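Local structure of aldo-keto reductase family 1 member C1 (Caenorhabditis elegans, 1QWK) at residues 176-181 / 254-259; 239-244 / 277-282. The protein probably acts as an NADPH-dependent aldose reductase of the aldo-keto reductase family, built as a TIM barrel. All blocks are in the same frame, centred on the assembly; numbering follows the deposited sequence.

Interaction 1 of 2, residues 176-181 / 254-259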
# COMPACT_ATOMS: atom_id res chain seq x y z
N VAL A 176 -1.38 4.48 3.62
CA VAL A 176 -2.76 4.94 3.70
C VAL A 176 -3.38 5.14 2.33
O VAL A 176 -2.69 5.13 1.30
CB VAL A 176 -2.86 6.29 4.45
CG1 VAL A 176 -2.35 6.15 5.88
CG2 VAL A 176 -2.05 7.36 3.70
N GLU A 177 -4.70 5.30 2.31
CA GLU A 177 -5.42 5.56 1.08
C GLU A 177 -4.97 6.95 0.64
O GLU A 177 -5.02 7.89 1.42
CB GLU A 177 -6.93 5.59 1.34
CG GLU A 177 -7.75 5.88 0.08
CD GLU A 177 -9.22 6.10 0.37
OE1 GLU A 177 -9.69 5.68 1.45
OE2 GLU A 177 -9.92 6.67 -0.50
N LEU A 178 -4.52 7.07 -0.60
CA LEU A 178 -4.08 8.36 -1.10
C LEU A 178 -4.15 8.39 -2.62
O LEU A 178 -3.54 7.58 -3.31
CB LEU A 178 -2.65 8.66 -0.65
CG LEU A 178 -2.13 10.10 -0.85
CD1 LEU A 178 -0.97 10.36 0.10
CD2 LEU A 178 -1.71 10.32 -2.31
N HIS A 179 -4.94 9.33 -3.14
CA HIS A 179 -5.10 9.51 -4.57
C HIS A 179 -5.58 10.93 -4.80
O HIS A 179 -5.84 11.65 -3.84
CB HIS A 179 -6.08 8.48 -5.16
CG HIS A 179 -7.37 8.35 -4.41
ND1 HIS A 179 -7.47 7.67 -3.22
CD2 HIS A 179 -8.62 8.79 -4.70
CE1 HIS A 179 -8.73 7.68 -2.81
NE2 HIS A 179 -9.45 8.35 -3.69
N LEU A 180 -5.66 11.35 -6.06
CA LEU A 180 -6.06 12.73 -6.36
C LEU A 180 -7.32 13.19 -5.64
O LEU A 180 -7.36 14.31 -5.11
CB LEU A 180 -6.25 12.91 -7.86
CG LEU A 180 -6.58 14.35 -8.29
CD1 LEU A 180 -5.47 15.30 -7.82
CD2 LEU A 180 -6.72 14.40 -9.80
N TYR A 181 -8.34 12.34 -5.61
CA TYR A 181 -9.59 12.69 -4.95
C TYR A 181 -9.65 12.38 -3.45
O TYR A 181 -10.72 12.21 -2.88
CB TYR A 181 -10.77 12.05 -5.71
CG TYR A 181 -11.16 12.80 -6.98
CD1 TYR A 181 -10.36 13.84 -7.47
CD2 TYR A 181 -12.33 12.49 -7.66
CE1 TYR A 181 -10.73 14.55 -8.62
CE2 TYR A 181 -12.71 13.19 -8.81
CZ TYR A 181 -11.91 14.22 -9.28
OH TYR A 181 -12.28 14.93 -10.40
N LEU A 254 3.54 9.98 -6.91
CA LEU A 254 5.00 9.92 -6.81
C LEU A 254 5.60 11.30 -6.57
O LEU A 254 6.46 11.47 -5.72
CB LEU A 254 5.60 9.31 -8.08
CG LEU A 254 5.46 7.80 -8.22
CD1 LEU A 254 5.92 7.37 -9.61
CD2 LEU A 254 6.30 7.11 -7.14
N ASP A 255 5.13 12.28 -7.33
CA ASP A 255 5.67 13.62 -7.17
C ASP A 255 5.17 14.35 -5.93
O ASP A 255 5.66 15.44 -5.60
CB ASP A 255 5.47 14.41 -8.46
CG ASP A 255 6.39 13.94 -9.57
OD1 ASP A 255 7.54 13.58 -9.25
OD2 ASP A 255 6.00 13.92 -10.76
N ARG A 256 4.22 13.74 -5.23
CA ARG A 256 3.71 14.29 -3.97
C ARG A 256 4.71 13.82 -2.90
O ARG A 256 4.66 14.25 -1.74
CB ARG A 256 2.31 13.73 -3.63
CG ARG A 256 1.12 14.37 -4.35
CD ARG A 256 0.76 15.74 -3.77
NE ARG A 256 0.60 15.71 -2.31
CZ ARG A 256 -0.39 15.10 -1.67
NH1 ARG A 256 -1.35 14.47 -2.33
NH2 ARG A 256 -0.41 15.11 -0.34
N GLY A 257 5.60 12.91 -3.31
CA GLY A 257 6.61 12.38 -2.41
C GLY A 257 6.24 11.06 -1.76
O GLY A 257 6.73 10.74 -0.68
N CYS A 258 5.39 10.28 -2.43
CA CYS A 258 4.95 9.00 -1.88
C CYS A 258 5.36 7.81 -2.73
O CYS A 258 5.71 7.95 -3.90
CB CYS A 258 3.42 8.96 -1.77
SG CYS A 258 2.68 10.31 -0.86
N ALA A 259 5.32 6.63 -2.12
CA ALA A 259 5.59 5.40 -2.84
C ALA A 259 4.18 4.99 -3.26
O ALA A 259 3.20 5.43 -2.65
CB ALA A 259 6.20 4.35 -1.92
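Leu178 meets Cys258 and Arg256 through its two methyl groups, one for each partner, where the chain leaving strand 173-177 of the TIM barrel passes the turn that leads from helix 245-255 into strand 259-261. The contact is small, 120 Å² in all, and the backbones stay well apart: the nearest CA pair, Leu178 and Cys258, is separated by 9.1 Å, leaving side chains to bridge the gap.

The apolar part is a methyl-to-sulfur touch, with Leu178 CD1 lying 3.8 Å from Cys258 SG. Leu178 points at the turn, and its chi1 of -168°, with CG trans to N, places CD1 against the sulfur. Both residues are buried; Val188 of helix 185-193 also packs on Leu178, and Val198 of strand 197-201 on Cys258.

The second methyl approaches a charged group. Leu178 CD2 comes within 4.2 Å of Arg256 NH1, at a slant to the guanidinium. Bends at chi2 and chi3 bring NH1 to this methyl and to the carbonyl oxygen of Pro183, with which it forms a hydrogen bond; a weak one links it to Tyr252 OH.

Backbone bonding shapes the turn itself. Gly257 N bonds Leu254 O at 2.9 Å, part of a Schellman motif that closes helix 245-255. The positive phi of Gly257 (96°) suits glycine, since a CB there would collide with the carbonyl oxygen of Arg256.

Chemically, the junction rests on methyl contacts from one leucine, while the polar bonds of NH1 go to residues outside this contact. The direct contact is therefore small and made without polar bonds; the bond to Pro183 is likely to limit how far the guanidinium can turn beside Leu178.

Interaction 2 of 2, residues 239-244 / 277-282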
# COMPACT_ATOMS: atom_id res chain seq x y z
N GLU A 239 -3.36 13.90 -22.18
CA GLU A 239 -3.27 14.19 -23.61
C GLU A 239 -2.00 14.98 -23.93
O GLU A 239 -1.31 14.68 -24.90
CB GLU A 239 -4.50 14.98 -24.06
CG GLU A 239 -4.51 15.34 -25.54
CD GLU A 239 -5.75 16.11 -25.93
OE1 GLU A 239 -6.86 15.54 -25.85
OE2 GLU A 239 -5.62 17.29 -26.33
N LYS A 240 -1.71 15.98 -23.12
CA LYS A 240 -0.53 16.82 -23.32
C LYS A 240 0.79 16.07 -23.21
O LYS A 240 1.73 16.34 -23.95
CB LYS A 240 -0.55 17.98 -22.33
CG LYS A 240 0.67 18.88 -22.41
CD LYS A 240 0.59 20.00 -21.39
CE LYS A 240 1.79 20.93 -21.50
NZ LYS A 240 1.88 21.55 -22.85
N THR A 241 0.86 15.13 -22.27
CA THR A 241 2.07 14.35 -22.04
C THR A 241 2.12 13.05 -22.83
O THR A 241 3.13 12.35 -22.83
CB THR A 241 2.20 13.99 -20.55
OG1 THR A 241 1.05 13.24 -20.15
CG2 THR A 241 2.30 15.25 -19.71
N HIS A 242 1.02 12.74 -23.51
CA HIS A 242 0.92 11.52 -24.30
C HIS A 242 1.04 10.30 -23.38
O HIS A 242 1.58 9.26 -23.76
CB HIS A 242 2.02 11.48 -25.38
CG HIS A 242 2.04 12.70 -26.25
ND1 HIS A 242 0.94 13.12 -26.96
CD2 HIS A 242 3.02 13.59 -26.52
CE1 HIS A 242 1.24 14.22 -27.63
NE2 HIS A 242 2.50 14.53 -27.37
N LYS A 243 0.53 10.45 -22.16
CA LYS A 243 0.53 9.37 -21.17
C LYS A 243 -0.93 9.03 -20.90
O LYS A 243 -1.83 9.77 -21.31
CB LYS A 243 1.20 9.83 -19.87
CG LYS A 243 2.66 10.29 -20.03
CD LYS A 243 3.57 9.16 -20.51
CE LYS A 243 3.73 8.08 -19.45
NZ LYS A 243 4.60 6.97 -19.94
N THR A 244 -1.19 7.91 -20.24
CA THR A 244 -2.57 7.54 -19.95
C THR A 244 -3.01 8.18 -18.64
O THR A 244 -2.17 8.56 -17.82
CB THR A 244 -2.75 6.01 -19.81
OG1 THR A 244 -2.12 5.58 -18.60
CG2 THR A 244 -2.11 5.28 -20.99
N PHE A 277 8.11 6.57 -15.46
CA PHE A 277 9.41 7.16 -15.17
C PHE A 277 10.03 7.95 -16.32
O PHE A 277 11.21 8.32 -16.27
CB PHE A 277 10.37 6.06 -14.71
CG PHE A 277 9.95 5.39 -13.43
CD1 PHE A 277 9.99 6.08 -12.22
CD2 PHE A 277 9.48 4.08 -13.44
CE1 PHE A 277 9.58 5.47 -11.04
CE2 PHE A 277 9.06 3.46 -12.26
CZ PHE A 277 9.11 4.16 -11.06
N ASP A 278 9.23 8.23 -17.35
CA ASP A 278 9.72 8.98 -18.50
C ASP A 278 9.23 10.43 -18.50
O ASP A 278 9.35 11.14 -19.49
CB ASP A 278 9.29 8.28 -19.79
CG ASP A 278 7.79 8.22 -19.94
OD1 ASP A 278 7.09 8.32 -18.91
OD2 ASP A 278 7.32 8.06 -21.09
N PHE A 279 8.66 10.85 -17.37
CA PHE A 279 8.16 12.22 -17.22
C PHE A 279 7.98 12.53 -15.74
O PHE A 279 8.13 11.65 -14.90
CB PHE A 279 6.83 12.40 -17.97
CG PHE A 279 5.63 11.79 -17.27
CD1 PHE A 279 4.52 12.57 -16.96
CD2 PHE A 279 5.58 10.43 -16.99
CE1 PHE A 279 3.38 12.01 -16.38
CE2 PHE A 279 4.45 9.85 -16.41
CZ PHE A 279 3.35 10.65 -16.10
N SER A 280 7.69 13.79 -15.43
CA SER A 280 7.47 14.21 -14.05
C SER A 280 6.53 15.41 -14.02
O SER A 280 6.38 16.13 -15.01
CB SER A 280 8.80 14.59 -13.37
OG SER A 280 9.34 15.77 -13.95
N LEU A 281 5.89 15.61 -12.87
CA LEU A 281 4.96 16.71 -12.70
C LEU A 281 5.53 17.83 -11.83
O LEU A 281 6.11 17.59 -10.78
CB LEU A 281 3.66 16.19 -12.07
CG LEU A 281 2.93 15.10 -12.87
CD1 LEU A 281 1.63 14.73 -12.16
CD2 LEU A 281 2.65 15.60 -14.28
N THR A 282 5.37 19.06 -12.30
CA THR A 282 5.85 20.24 -11.58
C THR A 282 4.81 20.64 -10.53
O THR A 282 3.70 20.12 -10.53
CB THR A 282 6.04 21.43 -12.52
OG1 THR A 282 4.76 21.82 -13.04
CG2 THR A 282 6.95 21.06 -13.68
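Just beyond the Schellman motif that ends helix 232-241, with His242 as its positive-phi residue, Lys243 reaches across to Asp278 and Phe279 in the loop between helices 267-274 and 283-289, on the surface of the TIM barrel. Its ammonium forms a salt bridge: NZ donates to Asp278 OD1 at 3.0 Å, meeting that oxygen on its syn side, 22° out of the carboxylate plane. A weak second bond goes to OD2. NZ also bonds the carbonyl oxygen of Glu275, so the ammonium is held by both a carboxylate and a backbone oxygen.

On its way there the lysine chain sets its CG methylene over one face of the Phe279 ring. The evidence for a CH-pi contact is that CG of Lys243 sits 3.9 Å from the ring centroid, only 7° off the normal. Farther along the chain, Lys243 CE is 3.6 Å from Phe279 CE2. With an alanine in place of Lys243, Asp278 would probably lose its cationic mate and this ring face its aliphatic cover. Arg251 of helix 245-255 packs against Phe279 as well. Thr241, whose hydroxyl bonds Leu237 O, adds a slanting methyl contact, its CG2 lying 4.4 Å from Phe279 CD1.

Helix 245-255 ties the two contacts together: its C-terminal end enters interaction 1, and its side chains pack against the 277-282 loop of interaction 2. The centres of the two contacts lie about 16 Å apart, yet their segments touch directly, with Asp255 OD2 2.7 Å from Leu281 N in a probable hydrogen bond. The same oxygen is in a salt bridge with Arg251 NE, and Arg251 also packs on Leu281. Interaction 1 is buried, its centre about 10 Å from the centre of the chain, whereas interaction 2 lies at the surface, its centre about 23 Å from that point. Both are away from the predicted catalytic Tyr52 and Lys81 and the predicted substrate-binding His114.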